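Local coordinates for protein AtFKBP42 (Arabidopsis thaliana, PDB 2F4E) that modulates the uptake of MRP-type ABC transporter substrates into the vacuole, regulates cell elongation and orientation, and probably catalyses cis-trans isomerisation of peptidyl-proline bonds, at residues Glu43-Val46 / Ser52-Ile55; His83-Thr88 / Pro141-Met146; Ala107-Gly112 / Leu149-Glu154. All blocks are in the same frame, centred on the assembly; numbering follows the deposited sequence.

In the fold
The chain first doubles back on itself in contact 1, which closes a tight hairpin between strands 45-48 and 51-55 at the edge of the sheet. This loop is complete before the other two open. Contact 2 then joins strand 84-87 to the long loop that precedes strand 149-158. Contact 3 joins helix 107-113 to strand 149-158 itself. Their segments alternate along the chain, so contacts 2 and 3 cross. They also touch, with Phe85 CE2 3.9 Å from Leu149 CD2. Contact 1 comes only to about 5 Å from contact 3, nearest atoms. All three reach one antiparallel sheet, and contact 3 lies at the centre of the domain.

Contact 1. Residues Glu43-Val46 / Ser52-Ile55; sequences EAEV and SKQI
Ser52 faces Val46 across two antiparallel strands, as a non-hydrogen-bonded pair with their CA atoms 4.4 Å apart. Both side chains point to the same face of the sheet. Ser52 CB lies by Glu45 O at 3.5 Å and also meets the Ala44 methyl, Ser52 CB to Ala44 CB 3.9 Å. The Ser52 CA-H also leans on the carbonyl of Glu45, with Ser52 CA 3.2 Å from Glu45 O.

Lys53 follows, and it carries the pairing. It forms a hydrogen-bonded pair with Glu45. Lys53 N donates to Glu45 O at 2.8 Å, and Glu45 N returns a straighter bond to Lys53 O, also 2.8 Å, with an N-H...O angle of 165°. Lys53 O has a second, weaker visitor, the CA-H of Ala44. The side chains of this pair share the other face of the sheet. Glu45 OE1 stays 4.6 Å from Lys53 NZ, so any attraction there is at a distance. The ammonium group is instead hydrogen-bonded to Ser115 OG, with a weak, long ion pair to Glu120.

Gln54 comes next and reaches back toward the chain just ahead of strand 45-48. With CG anti to its carbonyl carbon (chi1 -65°), it lays CG alongside the Ala44 methyl, 4.0 Å from Ala44 CB. The extended chain then carries NE2 to the backbone oxygens of Ser42 and Val40. The amide probably helps hold the chain that leads into residues 43-46.

On its far side, strand 51-55 pairs with strand 121-126, through Ser52 with His125 and Gln54 with Leu123. The arrangement is an antiparallel beta hairpin, exposed along residues 44-46, at the edge of the sheet of an FKBP-like domain.

Contact 2. Residues His83-Thr88 / Pro141-Met146; sequences HKFEDT and PNVPPM
Phe85 holds its ring between the backbone N and the carbonyl carbon (chi1 67°), the crowded position, and this turns the ring toward Pro141 and Val143. In Val143, CG1 is anti to the backbone N, which leaves CG2 to face the ring. That methyl stands almost exactly over the centre of one ring face, 4.0 Å from Val143 CG2 to the Phe85 centroid and 6° off the normal, a CH-pi contact. The Pro141 ring comes in obliquely at the CD1 side. Pro141 CB is 3.5 Å from Phe85 CD1, the closest approach here. A cis peptide bond precedes Pro141.

Glu86 bends at chi2, and its OE1 passes 3.9 Å from Pro141 CG. Its other oxygen, OE2, is hydrogen-bonded to Tyr74 OH. Tyr132 touches Phe85, Pro141 and Val143 alike and so belongs to the same cluster.

An alanine at Phe85 would lose the ring face under the Val143 methyl and the CD1 atom beside Pro141, probably opening a gap between strand and loop. In FKBP domains the loop before the last strand overhangs the active-site pocket, and this contact is consistent with that layout. No hydrogen bond crosses it. Strand and loop are therefore joined here by apolar packing, with one carboxylate at the border.

Contact 3. Residues Ala107-Gly112 / Leu149-Glu154; sequences AGLAIG and LLYEVE
Leu109 sits over one face of the Tyr151 ring. Its CB makes a CH-pi contact, 4.2 Å from Leu109 CB to the ring centroid and 18° off the normal, displaced toward the CE2 and CZ atoms. Further out on the same side chain, CD1 reaches the root of the ring, 4.1 Å from Leu109 CD1 to Tyr151 CG. The same methyl lies 4.2 Å from Val153 CB. The leucine thus spans two residues that point to one side of the strand.

The CB of Leu109 itself heads for the strand. With CG anti to the backbone N (chi1 174°) and chi2 at 56°, CD1 is carried to Tyr151 CG and Val153 CB.

One water joins the two segments at the polar end of the tyrosine. It accepts from Leu109 N at 3.0 Å, and it is hydrogen-bonded to Tyr151 OH at 2.9 Å. Leu109 is in the first turn of the helix, so its amide can serve the water. The buried hydroxyl gains a partner, and the bridge probably helps fix the ring's position.

The next shell holds these groups in place. Gly108 has no side chain on the helix surface turned to the strand. Its backbone is also hydrogen-bonded to Leu130. The Tyr151 ring also packs on Ala76, Val124 and Val126, and Val153 on Leu72 and Val124. In FKBP domains the proline-binding pocket lies between this helix and the sheet, and the buried Leu109 and Tyr151 are probably part of its floor.

Strand 149-158 runs between strands 69-78 and 121-126, antiparallel to both. Tyr151 and Val153 point to the helix, while Glu152 points away and forms a salt bridge with Arg75. Helix 107-113 therefore packs across one face of the sheet, over these central strands.

Contact 1. Residues Glu43-Val46 / Ser52-Ile55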
loop_
_atom_site.group_PDB
_atom_site.type_symbol
_atom_site.label_atom_id
_atom_site.label_comp_id
_atom_site.label_asym_id
_atom_site.label_seq_id
_atom_site.Cartn_x
_atom_site.Cartn_y
_atom_site.Cartn_z
ATOM N N GLU A 43 13.698 0.997 11.315
ATOM C CA GLU A 43 14.062 1.528 10.007
ATOM C C GLU A 43 13.526 0.663 8.853
ATOM O O GLU A 43 13.537 -0.572 8.917
ATOM C CB GLU A 43 15.584 1.695 9.926
ATOM C CG GLU A 43 16.110 2.727 10.951
ATOM C CD GLU A 43 17.540 3.208 10.675
ATOM O OE1 GLU A 43 18.028 3.009 9.540
ATOM O OE2 GLU A 43 18.163 3.785 11.610
ATOM N N ALA A 44 13.060 1.334 7.800
ATOM C CA ALA A 44 12.466 0.674 6.634
ATOM C C ALA A 44 13.366 -0.155 5.735
ATOM O O ALA A 44 14.586 -0.006 5.725
ATOM C CB ALA A 44 11.732 1.708 5.778
ATOM N N GLU A 45 12.722 -1.033 4.971
ATOM C CA GLU A 45 13.380 -1.896 4.002
ATOM C C GLU A 45 13.075 -1.251 2.663
ATOM O O GLU A 45 11.940 -0.847 2.423
ATOM C CB GLU A 45 12.769 -3.293 4.029
ATOM C CG GLU A 45 13.190 -4.145 2.838
ATOM C CD GLU A 45 12.504 -5.501 2.803
ATOM O OE1 GLU A 45 11.815 -5.849 3.789
ATOM O OE2 GLU A 45 12.663 -6.214 1.781
ATOM N N VAL A 46 14.073 -1.149 1.794
ATOM C CA VAL A 46 13.876 -0.525 0.490
ATOM C C VAL A 46 13.404 -1.521 -0.560
ATOM O O VAL A 46 14.082 -2.511 -0.829
ATOM C CB VAL A 46 15.170 0.149 -0.004
ATOM C CG1 VAL A 46 14.965 0.691 -1.413
ATOM C CG2 VAL A 46 15.568 1.282 0.953
ATOM N N SER A 52 9.400 2.139 0.154
ATOM C CA SER A 52 10.043 1.524 1.317
ATOM C C SER A 52 8.972 0.993 2.266
ATOM O O SER A 52 7.819 1.432 2.205
ATOM C CB SER A 52 10.956 2.536 2.020
ATOM O OG SER A 52 10.226 3.665 2.458
ATOM N N LYS A 53 9.347 0.072 3.152
ATOM C CA LYS A 53 8.364 -0.547 4.048
ATOM C C LYS A 53 8.822 -0.864 5.469
ATOM O O LYS A 53 9.986 -1.147 5.724
ATOM C CB LYS A 53 7.874 -1.856 3.429
ATOM C CG LYS A 53 6.867 -2.620 4.274
ATOM C CD LYS A 53 6.473 -3.959 3.659
ATOM C CE LYS A 53 7.620 -4.940 3.684
ATOM N NZ LYS A 53 7.233 -6.237 3.100
ATOM N N GLN A 54 7.866 -0.833 6.388
ATOM C CA GLN A 54 8.071 -1.153 7.801
ATOM C C GLN A 54 6.983 -2.167 8.153
ATOM O O GLN A 54 5.800 -1.867 8.017
ATOM C CB GLN A 54 7.856 0.074 8.679
ATOM C CG GLN A 54 8.825 1.214 8.515
ATOM C CD GLN A 54 8.564 2.310 9.541
ATOM O OE1 GLN A 54 7.517 2.957 9.533
ATOM N NE2 GLN A 54 9.512 2.507 10.441
ATOM N N ILE A 55 7.370 -3.344 8.626
ATOM C CA ILE A 55 6.398 -4.375 8.978
ATOM C C ILE A 55 5.848 -4.191 10.387
ATOM O O ILE A 55 6.596 -3.999 11.345
ATOM C CB ILE A 55 7.019 -5.788 8.854
ATOM C CG1 ILE A 55 7.340 -6.078 7.388
ATOM C CG2 ILE A 55 6.071 -6.829 9.397
ATOM C CD1 ILE A 55 8.101 -7.385 7.167
#

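Contact 2. Residues His83-Thr88 / Pro141-Met146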
loop_
_atom_site.group_PDB
_atom_site.type_symbol
_atom_site.label_atom_id
_atom_site.label_comp_id
_atom_site.label_asym_id
_atom_site.label_seq_id
_atom_site.Cartn_x
_atom_site.Cartn_y
_atom_site.Cartn_z
ATOM N N HIS A 83 -3.446 13.749 6.114
ATOM C CA HIS A 83 -4.882 13.635 5.889
ATOM C C HIS A 83 -5.218 12.238 5.392
ATOM O O HIS A 83 -4.592 11.738 4.457
ATOM C CB HIS A 83 -5.331 14.665 4.851
ATOM C CG HIS A 83 -6.664 14.370 4.234
ATOM N ND1 HIS A 83 -6.825 14.160 2.881
ATOM C CD2 HIS A 83 -7.895 14.251 4.788
ATOM C CE1 HIS A 83 -8.102 13.926 2.626
ATOM N NE2 HIS A 83 -8.774 13.974 3.764
ATOM N N LYS A 84 -6.213 11.614 6.012
ATOM C CA LYS A 84 -6.636 10.277 5.611
ATOM C C LYS A 84 -7.654 10.410 4.480
ATOM O O LYS A 84 -8.772 10.883 4.695
ATOM C CB LYS A 84 -7.271 9.541 6.797
ATOM C CG LYS A 84 -7.338 8.040 6.638
ATOM C CD LYS A 84 -8.099 7.380 7.780
ATOM C CE LYS A 84 -9.587 7.689 7.704
ATOM N NZ LYS A 84 -10.403 6.864 8.635
ATOM N N PHE A 85 -7.276 9.990 3.278
ATOM C CA PHE A 85 -8.189 10.087 2.147
ATOM C C PHE A 85 -8.700 8.728 1.670
ATOM O O PHE A 85 -9.406 8.633 0.664
ATOM C CB PHE A 85 -7.513 10.845 1.003
ATOM C CG PHE A 85 -6.353 10.121 0.384
ATOM C CD1 PHE A 85 -6.550 9.220 -0.652
ATOM C CD2 PHE A 85 -5.057 10.352 0.832
ATOM C CE1 PHE A 85 -5.465 8.570 -1.253
ATOM C CE2 PHE A 85 -3.967 9.712 0.243
ATOM C CZ PHE A 85 -4.170 8.812 -0.801
ATOM N N GLU A 86 -8.348 7.675 2.397
ATOM C CA GLU A 86 -8.802 6.327 2.045
ATOM C C GLU A 86 -8.721 5.450 3.296
ATOM O O GLU A 86 -7.759 5.554 4.059
ATOM C CB GLU A 86 -7.922 5.749 0.935
ATOM C CG GLU A 86 -8.686 5.059 -0.193
ATOM C CD GLU A 86 -8.535 5.768 -1.548
ATOM O OE1 GLU A 86 -8.790 6.987 -1.633
ATOM O OE2 GLU A 86 -8.166 5.116 -2.549
ATOM N N ASP A 87 -9.731 4.603 3.497
ATOM C CA ASP A 87 -9.814 3.712 4.656
ATOM C C ASP A 87 -10.798 2.588 4.344
ATOM O O ASP A 87 -11.991 2.708 4.620
ATOM C CB ASP A 87 -10.316 4.489 5.879
ATOM C CG ASP A 87 -10.056 3.763 7.190
ATOM O OD1 ASP A 87 -10.270 2.538 7.269
ATOM O OD2 ASP A 87 -9.648 4.427 8.159
ATOM N N THR A 88 -10.305 1.498 3.761
ATOM C CA THR A 88 -11.171 0.373 3.423
ATOM C C THR A 88 -11.778 -0.310 4.636
ATOM O O THR A 88 -12.829 -0.913 4.520
ATOM C CB THR A 88 -10.436 -0.683 2.564
ATOM O OG1 THR A 88 -9.368 -1.266 3.319
ATOM C CG2 THR A 88 -9.900 -0.034 1.274
ATOM N N PRO A 141 -10.285 10.946 -4.469
ATOM C CA PRO A 141 -9.844 11.827 -3.392
ATOM C C PRO A 141 -9.128 13.093 -3.869
ATOM O O PRO A 141 -8.716 13.216 -5.026
ATOM C CB PRO A 141 -8.920 10.920 -2.600
ATOM C CG PRO A 141 -8.180 10.251 -3.690
ATOM C CD PRO A 141 -9.262 9.912 -4.717
ATOM N N ASN A 142 -8.991 14.041 -2.958
ATOM C CA ASN A 142 -8.288 15.264 -3.278
ATOM C C ASN A 142 -6.862 15.052 -2.795
ATOM O O ASN A 142 -6.610 15.012 -1.594
ATOM C CB ASN A 142 -8.917 16.467 -2.573
ATOM C CG ASN A 142 -7.981 17.668 -2.516
ATOM O OD1 ASN A 142 -7.526 18.051 -1.441
ATOM N ND2 ASN A 142 -7.691 18.265 -3.670
ATOM N N VAL A 143 -5.939 14.870 -3.733
ATOM C CA VAL A 143 -4.541 14.674 -3.392
ATOM C C VAL A 143 -3.728 15.758 -4.066
ATOM O O VAL A 143 -3.818 15.934 -5.277
ATOM C CB VAL A 143 -4.016 13.301 -3.869
ATOM C CG1 VAL A 143 -2.516 13.205 -3.621
ATOM C CG2 VAL A 143 -4.737 12.192 -3.140
ATOM N N PRO A 144 -2.941 16.515 -3.281
ATOM C CA PRO A 144 -2.094 17.600 -3.791
ATOM C C PRO A 144 -1.058 17.100 -4.785
ATOM O O PRO A 144 -0.786 15.907 -4.862
ATOM C CB PRO A 144 -1.436 18.146 -2.525
ATOM C CG PRO A 144 -2.463 17.900 -1.478
ATOM C CD PRO A 144 -2.923 16.499 -1.807
ATOM N N PRO A 145 -0.481 18.013 -5.574
ATOM C CA PRO A 145 0.536 17.649 -6.561
ATOM C C PRO A 145 1.807 17.156 -5.857
ATOM O O PRO A 145 2.142 17.627 -4.777
ATOM C CB PRO A 145 0.764 18.961 -7.307
ATOM C CG PRO A 145 -0.561 19.631 -7.227
ATOM C CD PRO A 145 -0.948 19.392 -5.790
ATOM N N MET A 146 2.496 16.196 -6.468
ATOM C CA MET A 146 3.732 15.646 -5.917
ATOM C C MET A 146 3.605 15.386 -4.417
ATOM O O MET A 146 4.465 15.767 -3.629
ATOM C CB MET A 146 4.900 16.603 -6.204
ATOM C CG MET A 146 5.010 17.003 -7.682
ATOM S SD MET A 146 6.323 18.197 -8.095
ATOM C CE MET A 146 5.904 19.551 -6.954
#

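Contact 3. Residues Ala107-Gly112 / Leu149-Glu154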
loop_
_atom_site.group_PDB
_atom_site.type_symbol
_atom_site.label_atom_id
_atom_site.label_comp_id
_atom_site.label_asym_id
_atom_site.label_seq_id
_atom_site.Cartn_x
_atom_site.Cartn_y
_atom_site.Cartn_z
ATOM N N ALA A 107 0.403 2.178 -8.127
ATOM C CA ALA A 107 1.680 1.602 -8.563
ATOM C C ALA A 107 2.616 1.337 -7.393
ATOM O O ALA A 107 3.184 0.253 -7.271
ATOM C CB ALA A 107 2.357 2.534 -9.572
ATOM N N GLY A 108 2.780 2.346 -6.541
ATOM C CA GLY A 108 3.641 2.207 -5.379
ATOM C C GLY A 108 3.112 1.179 -4.397
ATOM O O GLY A 108 3.862 0.337 -3.901
ATOM N N LEU A 109 1.818 1.247 -4.113
ATOM C CA LEU A 109 1.207 0.309 -3.189
ATOM C C LEU A 109 1.449 -1.120 -3.660
ATOM O O LEU A 109 1.850 -1.964 -2.868
ATOM C CB LEU A 109 -0.295 0.584 -3.072
ATOM C CG LEU A 109 -1.157 -0.381 -2.251
ATOM C CD1 LEU A 109 -0.623 -0.495 -0.843
ATOM C CD2 LEU A 109 -2.586 0.099 -2.241
ATOM N N ALA A 110 1.206 -1.373 -4.949
ATOM C CA ALA A 110 1.396 -2.694 -5.549
ATOM C C ALA A 110 2.805 -3.221 -5.284
ATOM O O ALA A 110 2.985 -4.376 -4.893
ATOM C CB ALA A 110 1.144 -2.627 -7.039
ATOM N N ILE A 111 3.801 -2.363 -5.485
ATOM C CA ILE A 111 5.186 -2.738 -5.251
ATOM C C ILE A 111 5.374 -3.177 -3.801
ATOM O O ILE A 111 6.088 -4.139 -3.522
ATOM C CB ILE A 111 6.127 -1.562 -5.583
ATOM C CG1 ILE A 111 6.163 -1.352 -7.104
ATOM C CG2 ILE A 111 7.509 -1.838 -5.033
ATOM C CD1 ILE A 111 6.858 -0.093 -7.547
ATOM N N GLY A 112 4.709 -2.483 -2.885
ATOM C CA GLY A 112 4.816 -2.840 -1.487
ATOM C C GLY A 112 4.128 -4.160 -1.239
ATOM O O GLY A 112 4.707 -5.035 -0.613
ATOM N N LEU A 149 2.966 9.684 -0.167
ATOM C CA LEU A 149 1.921 9.031 0.592
ATOM C C LEU A 149 2.405 7.989 1.580
ATOM O O LEU A 149 3.544 7.506 1.518
ATOM C CB LEU A 149 0.949 8.362 -0.371
ATOM C CG LEU A 149 0.350 9.197 -1.501
ATOM C CD1 LEU A 149 -0.620 8.323 -2.269
ATOM C CD2 LEU A 149 -0.364 10.413 -0.938
ATOM N N LEU A 150 1.503 7.646 2.491
ATOM C CA LEU A 150 1.749 6.630 3.493
ATOM C C LEU A 150 0.583 5.660 3.398
ATOM O O LEU A 150 -0.569 6.068 3.230
ATOM C CB LEU A 150 1.777 7.221 4.902
ATOM C CG LEU A 150 1.927 6.152 5.995
ATOM C CD1 LEU A 150 3.320 5.596 5.940
ATOM C CD2 LEU A 150 1.665 6.723 7.367
ATOM N N TYR A 151 0.888 4.377 3.491
ATOM C CA TYR A 151 -0.143 3.355 3.449
ATOM C C TYR A 151 0.027 2.408 4.618
ATOM O O TYR A 151 1.135 2.083 5.023
ATOM C CB TYR A 151 -0.067 2.527 2.171
ATOM C CG TYR A 151 -0.368 3.244 0.882
ATOM C CD1 TYR A 151 -1.673 3.533 0.500
ATOM C CD2 TYR A 151 0.661 3.562 0.002
ATOM C CE1 TYR A 151 -1.939 4.108 -0.744
ATOM C CE2 TYR A 151 0.410 4.131 -1.228
ATOM C CZ TYR A 151 -0.878 4.402 -1.596
ATOM O OH TYR A 151 -1.077 4.960 -2.824
ATOM N N GLU A 152 -1.097 1.986 5.168
ATOM C CA GLU A 152 -1.102 1.028 6.248
ATOM C C GLU A 152 -1.895 -0.072 5.578
ATOM O O GLU A 152 -3.123 0.005 5.479
ATOM C CB GLU A 152 -1.850 1.561 7.467
ATOM C CG GLU A 152 -1.800 0.608 8.651
ATOM C CD GLU A 152 -2.820 0.922 9.743
ATOM O OE1 GLU A 152 -3.506 1.959 9.683
ATOM O OE2 GLU A 152 -2.930 0.113 10.689
ATOM N N VAL A 153 -1.192 -1.080 5.083
ATOM C CA VAL A 153 -1.863 -2.164 4.387
ATOM C C VAL A 153 -1.784 -3.553 5.019
ATOM O O VAL A 153 -0.752 -3.966 5.542
ATOM C CB VAL A 153 -1.364 -2.261 2.925
ATOM C CG1 VAL A 153 0.152 -2.333 2.899
ATOM C CG2 VAL A 153 -1.956 -3.485 2.252
ATOM N N GLU A 154 -2.901 -4.264 4.970
ATOM C CA GLU A 154 -2.958 -5.615 5.487
ATOM C C GLU A 154 -3.509 -6.517 4.393
ATOM O O GLU A 154 -4.644 -6.342 3.936
ATOM C CB GLU A 154 -3.838 -5.710 6.738
ATOM C CG GLU A 154 -3.949 -7.141 7.226
ATOM C CD GLU A 154 -4.672 -7.279 8.545
ATOM O OE1 GLU A 154 -4.910 -6.253 9.213
ATOM O OE2 GLU A 154 -5.004 -8.429 8.902
HETATM O O HOH W 1 0.595 3.857 -4.889
#